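Local atomic coordinates of acid phosphatase (Mycobacterium tuberculosis, PDB entry 2A6P), a protein that removes phosphate from a broad range of phosphomonoesters, including phosphorylated sugars, and can act as a fructose-1,6-bisphosphatase in gluconeogenesis. Residues T43-A48 and L71-L76; L112-G117 and S156-T161; I181-F186 and Q192-G197. One frame throughout, in Å; residues are numbered along the deposited sequence.

Contact 1: residues T43-A48 and L71-L76; sequences TQAELA and LDTAKL
Leu76 meets Ala45 and Glu46 where two helical segments cross at -49° with their axes 8.0 Å apart, a close spacing consistent with the small Ala45 side chain at the crossing. Tracing Leu76 outward, CB lies 3.7 Å from Ala45 CB and also 4.2 Å from Glu46 CG. From there the chain leaves with CG anti to its own carbonyl carbon (chi1 -66°), and the two methyls diverge: CD1 reaches back to within 4.2 Å of Ala45 CB, while CD2 comes nearest to Glu46 at its OE2, a loose approach of 4.3 Å. The Leu76 and Glu46 side chains cross at a slant, their methylenes CB and CG meeting nearest the backbones and the exposed carboxylate reaching out beside CD2. The carbonyl O of Leu76 faces the backbone of the partner helix, 3.6 Å from Glu46 CA.

Deeper in, Ala45 CB is also met by Thr73, whose CG2 approaches to 3.6 Å. A single rotation explains both ends of this threonine: at chi1 -61° OG1 sits beside the backbone N and bonds to the carbonyl of Arg69 one helical turn earlier, which leaves CG2 directed at Ala45. Thr73 OG1 also receives a weak hydrogen bond from Gly19 N, and the side chain packs on Leu16 of strand 13-17. It comes within about 3 Å of the side chain of His18, the inferred phosphohistidine nucleophile.

Contact 1 thus joins helices 39-53 and 68-76 beside the catalytic end of the sheet. The closest side chain to side chain contacts are carbon to carbon, with Ala45 CB between Thr73 CG2 and Leu76 CB; the grip is van der Waals and depends on close fit, while the polar end of Thr73 is held within its own helix.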
loop_
_atom_site.group_PDB
_atom_site.type_symbol
_atom_site.label_atom_id
_atom_site.label_comp_id
_atom_site.label_asym_id
_atom_site.label_seq_id
_atom_site.Cartn_x
_atom_site.Cartn_y
_atom_site.Cartn_z
ATOM N N THR A 43 9.703 8.424 20.180
ATOM C CA THR A 43 8.465 7.759 20.574
ATOM C C THR A 43 7.899 6.951 19.406
ATOM O O THR A 43 7.437 5.825 19.589
ATOM C CB THR A 43 7.408 8.783 21.042
ATOM O OG1 THR A 43 7.965 9.606 22.077
ATOM C CG2 THR A 43 6.172 8.066 21.589
ATOM N N GLN A 44 7.936 7.537 18.209
ATOM C CA GLN A 44 7.457 6.870 16.998
ATOM C C GLN A 44 8.195 5.548 16.831
ATOM O O GLN A 44 7.576 4.497 16.640
ATOM C CB GLN A 44 7.708 7.744 15.767
ATOM C CG GLN A 44 6.626 8.780 15.496
ATOM C CD GLN A 44 6.958 9.680 14.319
ATOM O OE1 GLN A 44 6.085 10.361 13.771
ATOM N NE2 GLN A 44 8.223 9.695 13.930
ATOM N N ALA A 45 9.521 5.617 16.910
ATOM C CA ALA A 45 10.367 4.441 16.780
ATOM C C ALA A 45 9.985 3.389 17.817
ATOM O O ALA A 45 9.889 2.199 17.510
ATOM C CB ALA A 45 11.820 4.835 16.956
ATOM N N GLU A 46 9.785 3.839 19.051
ATOM C CA GLU A 46 9.420 2.942 20.139
ATOM C C GLU A 46 8.104 2.220 19.834
ATOM O O GLU A 46 7.994 1.011 20.047
ATOM C CB GLU A 46 9.323 3.733 21.454
ATOM C CG GLU A 46 10.681 4.171 22.021
ATOM C CD GLU A 46 10.561 5.153 23.193
ATOM O OE1 GLU A 46 9.727 4.919 24.094
ATOM O OE2 GLU A 46 11.310 6.158 23.220
ATOM N N LEU A 47 7.115 2.954 19.326
ATOM C CA LEU A 47 5.819 2.368 18.991
ATOM C C LEU A 47 5.908 1.402 17.803
ATOM O O LEU A 47 5.224 0.380 17.765
ATOM C CB LEU A 47 4.803 3.479 18.699
ATOM C CG LEU A 47 4.443 4.336 19.921
ATOM C CD1 LEU A 47 3.594 5.531 19.507
ATOM C CD2 LEU A 47 3.708 3.478 20.940
ATOM N N ALA A 48 6.760 1.715 16.835
ATOM C CA ALA A 48 6.926 0.843 15.680
ATOM C C ALA A 48 7.431 -0.546 16.096
ATOM O O ALA A 48 6.913 -1.559 15.632
ATOM C CB ALA A 48 7.890 1.479 14.693
ATOM N N LEU A 71 19.769 4.286 12.705
ATOM C CA LEU A 71 20.372 3.389 13.688
ATOM C C LEU A 71 19.620 3.574 15.002
ATOM O O LEU A 71 19.280 2.609 15.691
ATOM C CB LEU A 71 21.857 3.722 13.883
ATOM C CG LEU A 71 22.787 3.305 12.735
ATOM C CD1 LEU A 71 24.170 3.887 12.959
ATOM C CD2 LEU A 71 22.852 1.772 12.656
ATOM N N ASP A 72 19.358 4.833 15.331
ATOM C CA ASP A 72 18.642 5.189 16.551
ATOM C C ASP A 72 17.269 4.537 16.569
ATOM O O ASP A 72 16.854 3.961 17.582
ATOM C CB ASP A 72 18.467 6.705 16.638
ATOM C CG ASP A 72 18.995 7.276 17.930
ATOM O OD1 ASP A 72 18.674 6.715 19.002
ATOM O OD2 ASP A 72 19.724 8.290 17.872
ATOM N N THR A 73 16.559 4.639 15.447
ATOM C CA THR A 73 15.225 4.055 15.343
ATOM C C THR A 73 15.253 2.547 15.626
ATOM O O THR A 73 14.433 2.035 16.396
ATOM C CB THR A 73 14.624 4.302 13.946
ATOM O OG1 THR A 73 14.506 5.710 13.716
ATOM C CG2 THR A 73 13.245 3.661 13.835
ATOM N N ALA A 74 16.201 1.843 15.008
ATOM C CA ALA A 74 16.322 0.395 15.202
ATOM C C ALA A 74 16.501 0.046 16.675
ATOM O O ALA A 74 15.849 -0.856 17.193
ATOM C CB ALA A 74 17.495 -0.152 14.391
ATOM N N LYS A 75 17.396 0.762 17.345
ATOM C CA LYS A 75 17.662 0.539 18.767
ATOM C C LYS A 75 16.398 0.799 19.593
ATOM O O LYS A 75 16.010 -0.023 20.433
ATOM C CB LYS A 75 18.784 1.469 19.241
ATOM C CG LYS A 75 19.189 1.273 20.692
ATOM C CD LYS A 75 20.321 2.217 21.051
ATOM C CE LYS A 75 20.798 2.000 22.476
ATOM N NZ LYS A 75 21.957 2.884 22.806
ATOM N N LEU A 76 15.764 1.945 19.352
ATOM C CA LEU A 76 14.549 2.319 20.063
ATOM C C LEU A 76 13.410 1.356 19.771
ATOM O O LEU A 76 12.547 1.141 20.609
ATOM C CB LEU A 76 14.138 3.739 19.684
ATOM C CG LEU A 76 15.143 4.792 20.151
ATOM C CD1 LEU A 76 14.801 6.155 19.583
ATOM C CD2 LEU A 76 15.143 4.821 21.656
#

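Contact 2: residues L112-G117 and S156-T161; sequences LVWTHG and SRAVIT
The carbonyl O of Arg157, the residue whose side chain meets Trp114, is gripped by two donors from one residue: Thr161 N at 2.8 Å and Thr161 OG1 at 2.7 Å. They arrive from opposite faces of the carbonyl plane, the hydroxyl tilted 35° from it, so the threonine side chain doubles the ordinary helical bond.

From the same helix Arg157 extends its chain past the indole. Its CB touches Trp114 CH2 at 3.5 Å, CD touches Trp114 CZ2 at the same distance, and NH1 ends 3.6 Å from Trp114 NE1. The side chains as a whole cross at about a right angle, yet guanidinium and ring planes differ by only 23°, and NE1 lies oblique to the guanidinium. Both nitrogens are donors, which makes their approach packing. What fixes NH1 is the carbonyl of Gly171, while NH2 forms a salt bridge with Glu187 of the second subunit, so the buried guanidinium is probably balanced by a carboxylate from across the dimer interface.

Ala158 meets the benzene end of the indole: its N lies near the ring plane at the edge, 4.0 Å from Trp114 CH2. Val113 CG1 sits 3.6 Å above one face of the ring, offset toward the rim, and the His154 ring meets the indole at about 75°.

Trp114 stands about 7 Å, side chain to side chain, from Glu90, the probable proton donor/acceptor. A short, weakly bonded helical turn in the inserted region between strand 83-84 and helix 124-141, packed against the helix that follows the strand leading to His152, fits the histidine phosphatase fold, whose inserted segments help to wall the pocket at the C-terminal edge of the parallel strands.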
loop_
_atom_site.group_PDB
_atom_site.type_symbol
_atom_site.label_atom_id
_atom_site.label_comp_id
_atom_site.label_asym_id
_atom_site.label_seq_id
_atom_site.Cartn_x
_atom_site.Cartn_y
_atom_site.Cartn_z
ATOM N N LEU A 112 10.111 16.143 -9.570
ATOM C CA LEU A 112 9.722 15.002 -8.742
ATOM C C LEU A 112 11.039 14.252 -8.717
ATOM O O LEU A 112 11.665 14.078 -9.761
ATOM C CB LEU A 112 8.668 14.112 -9.398
ATOM C CG LEU A 112 7.181 14.453 -9.299
ATOM C CD1 LEU A 112 6.399 13.369 -10.036
ATOM C CD2 LEU A 112 6.722 14.555 -7.835
ATOM N N VAL A 113 11.480 13.826 -7.544
ATOM C CA VAL A 113 12.745 13.123 -7.479
ATOM C C VAL A 113 12.697 11.894 -8.381
ATOM O O VAL A 113 13.695 11.523 -8.999
ATOM C CB VAL A 113 13.080 12.714 -6.020
ATOM C CG1 VAL A 113 12.021 11.760 -5.476
ATOM C CG2 VAL A 113 14.472 12.090 -5.963
ATOM N N TRP A 114 11.512 11.298 -8.475
ATOM C CA TRP A 114 11.275 10.083 -9.259
ATOM C C TRP A 114 11.533 10.159 -10.756
ATOM O O TRP A 114 11.868 9.148 -11.387
ATOM C CB TRP A 114 9.837 9.606 -9.036
ATOM C CG TRP A 114 9.544 9.495 -7.606
ATOM C CD1 TRP A 114 8.845 10.381 -6.834
ATOM C CD2 TRP A 114 10.048 8.491 -6.723
ATOM N NE1 TRP A 114 8.891 9.988 -5.514
ATOM C CE2 TRP A 114 9.624 8.832 -5.419
ATOM C CE3 TRP A 114 10.821 7.335 -6.908
ATOM C CZ2 TRP A 114 9.955 8.057 -4.299
ATOM C CZ3 TRP A 114 11.147 6.563 -5.794
ATOM C CH2 TRP A 114 10.714 6.930 -4.506
ATOM N N THR A 115 11.367 11.348 -11.325
ATOM C CA THR A 115 11.569 11.539 -12.753
ATOM C C THR A 115 12.807 12.393 -13.081
ATOM O O THR A 115 13.439 12.208 -14.129
ATOM C CB THR A 115 10.322 12.192 -13.369
ATOM O OG1 THR A 115 10.023 13.399 -12.655
ATOM C CG2 THR A 115 9.128 11.252 -13.274
ATOM N N HIS A 116 13.165 13.312 -12.185
ATOM C CA HIS A 116 14.309 14.189 -12.432
ATOM C C HIS A 116 15.626 13.797 -11.770
ATOM O O HIS A 116 16.694 13.885 -12.382
ATOM C CB HIS A 116 13.984 15.619 -12.003
ATOM C CG HIS A 116 12.757 16.188 -12.641
ATOM N ND1 HIS A 116 12.634 17.526 -12.944
ATOM C CD2 HIS A 116 11.593 15.608 -13.016
ATOM C CE1 HIS A 116 11.448 17.746 -13.484
ATOM N NE2 HIS A 116 10.797 16.598 -13.538
ATOM N N GLY A 117 15.561 13.371 -10.515
ATOM C CA GLY A 117 16.789 13.036 -9.824
ATOM C C GLY A 117 17.307 14.318 -9.184
ATOM O O GLY A 117 16.594 15.331 -9.145
ATOM N N SER A 156 12.983 3.597 0.525
ATOM C CA SER A 156 12.056 2.512 0.858
ATOM C C SER A 156 11.024 2.380 -0.267
ATOM O O SER A 156 10.678 1.280 -0.685
ATOM C CB SER A 156 11.345 2.791 2.185
ATOM O OG SER A 156 12.242 2.723 3.284
ATOM N N ARG A 157 10.520 3.512 -0.746
ATOM C CA ARG A 157 9.552 3.512 -1.831
ATOM C C ARG A 157 10.185 2.950 -3.090
ATOM O O ARG A 157 9.509 2.319 -3.904
ATOM C CB ARG A 157 9.100 4.921 -2.165
ATOM C CG ARG A 157 8.297 5.655 -1.134
ATOM C CD ARG A 157 7.756 6.858 -1.876
ATOM N NE ARG A 157 7.501 7.996 -1.028
ATOM C CZ ARG A 157 6.971 9.127 -1.470
ATOM N NH1 ARG A 157 6.642 9.241 -2.752
ATOM N NH2 ARG A 157 6.793 10.135 -0.632
ATOM N N ALA A 158 11.476 3.225 -3.259
ATOM C CA ALA A 158 12.218 2.748 -4.417
ATOM C C ALA A 158 12.239 1.234 -4.353
ATOM O O ALA A 158 11.976 0.554 -5.347
ATOM C CB ALA A 158 13.651 3.289 -4.394
ATOM N N VAL A 159 12.575 0.705 -3.182
ATOM C CA VAL A 159 12.616 -0.742 -3.014
ATOM C C VAL A 159 11.248 -1.355 -3.295
ATOM O O VAL A 159 11.141 -2.343 -4.014
ATOM C CB VAL A 159 13.061 -1.125 -1.603
ATOM C CG1 VAL A 159 12.940 -2.638 -1.406
ATOM C CG2 VAL A 159 14.511 -0.667 -1.394
ATOM N N ILE A 160 10.200 -0.754 -2.743
ATOM C CA ILE A 160 8.833 -1.246 -2.954
ATOM C C ILE A 160 8.451 -1.215 -4.431
ATOM O O ILE A 160 7.916 -2.195 -4.961
ATOM C CB ILE A 160 7.815 -0.405 -2.158
ATOM C CG1 ILE A 160 8.031 -0.619 -0.656
ATOM C CG2 ILE A 160 6.396 -0.764 -2.570
ATOM C CD1 ILE A 160 7.202 0.290 0.195
ATOM N N THR A 161 8.717 -0.083 -5.085
ATOM C CA THR A 161 8.401 0.069 -6.503
ATOM C C THR A 161 9.082 -1.013 -7.331
ATOM O O THR A 161 8.502 -1.531 -8.278
ATOM C CB THR A 161 8.847 1.445 -7.031
ATOM O OG1 THR A 161 8.174 2.477 -6.300
ATOM C CG2 THR A 161 8.508 1.591 -8.502
#

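Contact 3: residues I181-F186 and Q192-G197; sequences IGICGF and QLAVLG
Segments 181-186 and 192-196 run antiparallel at 167°, with Ile183 and Val195 a hydrogen-bonded pair and the register slipping by one residue before Cys184 meets Leu193. At the slip, Ile183 O takes two donors: Ala194 N at 2.7 Å, nearly along the C=O axis, and Val195 N at 3.2 Å, in the carbonyl plane on a lone pair. In return Ile183 N bonds to Val195 O at 2.8 Å. Past the slip, Gly185 and Gln192 exchange a pair of 2.8 Å bonds between backbone N and O; Gly185 O also accepts from Trp163 NE1. With Ala194 and Val195 both opposite Ile183, this is a classic beta bulge, set in the hairpin that ends the mixed sheet of the chain.

Ile183 and Val195 lie side by side and point the same way, CB to CB at 3.8 Å. With its CG1 beside the backbone N (chi1 -60°), Ile183 runs CD1 along its neighbour to 4.0 Å from Val195 CG2. Ala194 CB, beside the bulge, approaches Ile183 O at 3.4 Å.

On the other face Leu193 CD2 folds back to 3.5 Å from Ile183 O, and Cys184 packs on Trp163 of helix 153-163. Leu193 and Leu196, on the outermost strand of this chain, make backbone hydrogen bonds to the second subunit, and both pack on Leu196 of that subunit.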
loop_
_atom_site.group_PDB
_atom_site.type_symbol
_atom_site.label_atom_id
_atom_site.label_comp_id
_atom_site.label_asym_id
_atom_site.label_seq_id
_atom_site.Cartn_x
_atom_site.Cartn_y
_atom_site.Cartn_z
ATOM N N ILE A 181 5.488 1.412 8.288
ATOM C CA ILE A 181 5.905 0.105 7.801
ATOM C C ILE A 181 5.193 -0.311 6.504
ATOM O O ILE A 181 3.983 -0.125 6.357
ATOM C CB ILE A 181 5.635 -0.988 8.886
ATOM C CG1 ILE A 181 6.430 -0.673 10.165
ATOM C CG2 ILE A 181 5.973 -2.382 8.348
ATOM C CD1 ILE A 181 6.058 -1.565 11.342
ATOM N N GLY A 182 5.970 -0.848 5.566
ATOM C CA GLY A 182 5.429 -1.348 4.313
ATOM C C GLY A 182 5.835 -2.815 4.290
ATOM O O GLY A 182 6.912 -3.135 4.801
ATOM N N ILE A 183 4.996 -3.704 3.740
ATOM C CA ILE A 183 5.310 -5.138 3.702
ATOM C C ILE A 183 5.143 -5.740 2.308
ATOM O O ILE A 183 4.086 -5.632 1.694
ATOM C CB ILE A 183 4.425 -5.938 4.697
ATOM C CG1 ILE A 183 4.650 -5.423 6.123
ATOM C CG2 ILE A 183 4.727 -7.422 4.595
ATOM C CD1 ILE A 183 3.847 -6.118 7.159
ATOM N N CYS A 184 6.200 -6.376 1.815
ATOM C CA CYS A 184 6.188 -6.988 0.485
ATOM C C CYS A 184 6.164 -8.510 0.574
ATOM O O CYS A 184 6.866 -9.096 1.391
ATOM C CB CYS A 184 7.421 -6.561 -0.306
ATOM S SG CYS A 184 7.539 -4.824 -0.630
ATOM N N GLY A 185 5.355 -9.138 -0.273
ATOM C CA GLY A 185 5.252 -10.584 -0.293
ATOM C C GLY A 185 4.897 -11.092 -1.683
ATOM O O GLY A 185 5.350 -10.528 -2.680
ATOM N N PHE A 186 4.096 -12.160 -1.748
ATOM C CA PHE A 186 3.675 -12.751 -3.025
ATOM C C PHE A 186 2.214 -13.199 -2.969
ATOM O O PHE A 186 1.684 -13.470 -1.898
ATOM C CB PHE A 186 4.484 -14.014 -3.373
ATOM C CG PHE A 186 5.969 -13.816 -3.456
ATOM C CD1 PHE A 186 6.727 -13.608 -2.306
ATOM C CD2 PHE A 186 6.621 -13.882 -4.691
ATOM C CE1 PHE A 186 8.121 -13.472 -2.380
ATOM C CE2 PHE A 186 8.005 -13.747 -4.776
ATOM C CZ PHE A 186 8.760 -13.541 -3.616
ATOM N N GLN A 192 4.250 -8.942 -4.689
ATOM C CA GLN A 192 3.189 -7.984 -4.412
ATOM C C GLN A 192 3.397 -7.140 -3.157
ATOM O O GLN A 192 4.112 -7.546 -2.242
ATOM C CB GLN A 192 1.865 -8.788 -4.325
ATOM C CG GLN A 192 0.727 -8.226 -3.459
ATOM C CD GLN A 192 -0.483 -9.173 -3.415
ATOM O OE1 GLN A 192 -1.230 -9.306 -4.393
ATOM N NE2 GLN A 192 -0.666 -9.844 -2.288
ATOM N N LEU A 193 2.781 -5.957 -3.146
ATOM C CA LEU A 193 2.819 -5.043 -1.995
ATOM C C LEU A 193 1.629 -5.478 -1.128
ATOM O O LEU A 193 0.472 -5.391 -1.569
ATOM C CB LEU A 193 2.593 -3.581 -2.438
ATOM C CG LEU A 193 3.177 -2.396 -1.644
ATOM C CD1 LEU A 193 2.198 -1.237 -1.701
ATOM C CD2 LEU A 193 3.471 -2.761 -0.197
ATOM N N ALA A 194 1.903 -5.932 0.092
ATOM C CA ALA A 194 0.835 -6.389 0.987
ATOM C C ALA A 194 0.311 -5.322 1.960
ATOM O O ALA A 194 -0.907 -5.191 2.150
ATOM C CB ALA A 194 1.310 -7.628 1.772
ATOM N N VAL A 195 1.230 -4.577 2.578
ATOM C CA VAL A 195 0.868 -3.535 3.528
ATOM C C VAL A 195 1.651 -2.242 3.251
ATOM O O VAL A 195 2.813 -2.279 2.851
ATOM C CB VAL A 195 1.147 -3.998 4.990
ATOM C CG1 VAL A 195 0.705 -2.922 5.980
ATOM C CG2 VAL A 195 0.416 -5.328 5.281
ATOM N N LEU A 196 0.998 -1.101 3.459
ATOM C CA LEU A 196 1.619 0.203 3.255
ATOM C C LEU A 196 1.054 1.218 4.243
ATOM O O LEU A 196 -0.119 1.159 4.616
ATOM C CB LEU A 196 1.380 0.714 1.825
ATOM C CG LEU A 196 2.113 2.021 1.464
ATOM C CD1 LEU A 196 3.617 1.785 1.487
ATOM C CD2 LEU A 196 1.686 2.523 0.090
ATOM N N GLY A 197 1.899 2.139 4.679
ATOM C CA GLY A 197 1.447 3.162 5.596
ATOM C C GLY A 197 0.997 2.657 6.953
ATOM O O GLY A 197 0.173 3.308 7.621
#

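How the contacts relate
From the N terminus, contact 1 closes first, bringing helices 39-53 and 68-76 together round a loop that holds strand 61-64. Contact 2 follows, its loop carrying helix 124-141 and strand 147-151 before residues 156-161 return to 112-117. Contact 3 closes the last and shortest loop, the end of the hairpin of strands 180-187 and 190-199. The three stand in series, neither nesting nor crossing. Contacts 1 and 2 lie on opposite sides of the chain's centre, their centres 24 Å apart. Contacts 2 and 3 touch: Ile160 CG2 packs 3.7 Å from Leu193 CG, tying helix 153-163 to the hairpin, and both contacts reach the second subunit.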